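Local atomic coordinates of endo-xylogalacturonan hydrolase A (Aspergillus tubingensis, PDB entry 4C2L), a protein that hydrolyses xylogalacturonan, the xylose-substituted galacturonan backbone found in the hairy regions of pectin, and needs those xylose branches for activity. Residues Glu368-Asn373 against Thr381-Ala386. Residues are numbered along the deposited sequence; the frame is centred on the assembly and turned at random.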
loop_
_atom_site.group_PDB
_atom_site.type_symbol
_atom_site.label_atom_id
_atom_site.label_comp_id
_atom_site.label_asym_id
_atom_site.label_seq_id
_atom_site.Cartn_x
_atom_site.Cartn_y
_atom_site.Cartn_z
ATOM N N GLU A 368 -10.594 -25.288 -6.375
ATOM C CA GLU A 368 -10.017 -25.321 -7.694
ATOM C C GLU A 368 -8.992 -24.192 -7.870
ATOM O O GLU A 368 -9.206 -23.069 -7.419
ATOM C CB GLU A 368 -11.152 -25.189 -8.692
ATOM C CG GLU A 368 -10.807 -25.394 -10.147
ATOM C CD GLU A 368 -12.057 -25.427 -11.008
ATOM O OE1 GLU A 368 -13.022 -26.128 -10.630
ATOM O OE2 GLU A 368 -12.076 -24.743 -12.049
ATOM N N VAL A 369 -7.866 -24.517 -8.498
ATOM C CA VAL A 369 -6.847 -23.523 -8.829
ATOM C C VAL A 369 -6.718 -23.489 -10.350
ATOM O O VAL A 369 -6.334 -24.493 -10.979
ATOM C CB VAL A 369 -5.495 -23.863 -8.155
ATOM C CG1 VAL A 369 -4.397 -22.889 -8.591
ATOM C CG2 VAL A 369 -5.632 -23.876 -6.637
ATOM N N LEU A 370 -7.053 -22.354 -10.949
ATOM C CA LEU A 370 -6.890 -22.178 -12.382
ATOM C C LEU A 370 -5.440 -21.826 -12.670
ATOM O O LEU A 370 -4.851 -21.013 -11.954
ATOM C CB LEU A 370 -7.797 -21.074 -12.914
ATOM C CG LEU A 370 -9.305 -21.289 -12.755
ATOM C CD1 LEU A 370 -10.013 -20.160 -13.473
ATOM C CD2 LEU A 370 -9.726 -22.653 -13.307
ATOM N N CYS A 371 -4.864 -22.459 -13.698
ATOM C CA CYS A 371 -3.448 -22.239 -14.029
ATOM C C CYS A 371 -3.214 -22.088 -15.518
ATOM O O CYS A 371 -3.877 -22.742 -16.334
ATOM C CB CYS A 371 -2.591 -23.410 -13.561
ATOM S SG CYS A 371 -2.629 -23.798 -11.802
ATOM N N ALA A 372 -2.263 -21.225 -15.863
ATOM C CA ALA A 372 -1.684 -21.197 -17.195
ATOM C C ALA A 372 -0.189 -20.978 -17.023
ATOM O O ALA A 372 0.228 -20.115 -16.239
ATOM C CB ALA A 372 -2.294 -20.082 -18.032
ATOM N N ASN A 373 0.618 -21.794 -17.711
ATOM C CA ASN A 373 2.077 -21.616 -17.736
ATOM C C ASN A 373 2.751 -21.761 -16.371
ATOM O O ASN A 373 3.777 -21.136 -16.107
ATOM C CB ASN A 373 2.451 -20.280 -18.395
ATOM C CG ASN A 373 1.892 -20.154 -19.786
ATOM O OD1 ASN A 373 2.278 -20.915 -20.684
ATOM N ND2 ASN A 373 0.970 -19.207 -19.984
ATOM N N THR A 381 -2.840 -29.017 -7.328
ATOM C CA THR A 381 -3.433 -29.494 -8.581
ATOM C C THR A 381 -4.004 -28.332 -9.384
ATOM O O THR A 381 -4.701 -27.480 -8.833
ATOM C CB THR A 381 -4.524 -30.557 -8.324
ATOM O OG1 THR A 381 -3.985 -31.586 -7.488
ATOM C CG2 THR A 381 -4.986 -31.192 -9.633
ATOM N N CYS A 382 -3.690 -28.296 -10.677
ATOM C CA CYS A 382 -4.138 -27.235 -11.572
ATOM C C CYS A 382 -5.338 -27.627 -12.395
ATOM O O CYS A 382 -5.545 -28.811 -12.693
ATOM C CB CYS A 382 -3.023 -26.810 -12.532
ATOM S SG CYS A 382 -1.811 -25.705 -11.780
ATOM N N THR A 383 -6.109 -26.612 -12.763
ATOM C CA THR A 383 -7.197 -26.721 -13.714
ATOM C C THR A 383 -6.952 -25.654 -14.771
ATOM O O THR A 383 -6.596 -24.523 -14.448
ATOM C CB THR A 383 -8.549 -26.482 -13.017
ATOM O OG1 THR A 383 -8.703 -27.437 -11.962
ATOM C CG2 THR A 383 -9.717 -26.604 -13.999
ATOM N N SER A 384 -7.124 -26.008 -16.038
ATOM C CA SER A 384 -6.921 -25.052 -17.116
ATOM C C SER A 384 -8.034 -24.005 -17.121
ATOM O O SER A 384 -9.129 -24.226 -16.581
ATOM C CB SER A 384 -6.883 -25.767 -18.464
ATOM O OG SER A 384 -8.184 -26.199 -18.808
ATOM N N GLY A 385 -7.744 -22.870 -17.737
ATOM C CA GLY A 385 -8.717 -21.808 -17.894
ATOM C C GLY A 385 -8.376 -20.554 -17.114
ATOM O O GLY A 385 -9.235 -19.700 -16.940
ATOM N N ALA A 386 -7.133 -20.435 -16.648
ATOM C CA ALA A 386 -6.671 -19.191 -16.005
ATOM C C ALA A 386 -6.748 -18.036 -16.997
ATOM O O ALA A 386 -6.617 -18.238 -18.201
ATOM C CB ALA A 386 -5.249 -19.345 -15.472
HETATM O O HOH W 1 -7.432 -27.132 -9.466
HETATM O O HOH W 2 -5.292 -22.167 -18.570
#
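T383 meets strand 368-372 through both of its backbone polar atoms. Its N donates to V369 O at 2.8 Å, and T383 O accepts from C371 N at 2.8 Å. This pattern, spanning L370, is that of a parallel bridge. Two waters satisfy five further polar atoms here: V369 N, T381 O, T383 OG1, C371 O and G385 N. One accepts from V369 N and donates to T381 O, and it also accepts from the T383 hydroxyl, whose OG1 is turned to the backbone-N side (chi1 -58°). The second water donates to C371 O and accepts from G385 N at 2.7 Å, bridging C371 O to G385 N, which stand 4.1 Å apart. Both segments belong to the right-handed parallel beta-helix of family 28: strand 383-384 is the outermost strand of its sheet, and strand 368-372 bonds on its other side to 339-344, as through L370 with A341 and L343. A disulfide, C371 SG to C382 SG (2.1 Å, chi3 -70°), ties the loop between the two strands, with L378 against C371. Beyond the bridge the chain turns back at G385, so A386 CB lies over the face of the C371-A372 peptide, 3.4 Å from C371 C, and 4.0 Å from L370 CB. At the start of strand 368-372, the extended E368 side chain crosses T383 at about a right angle, E368 CG 3.4 Å from T383 OG1.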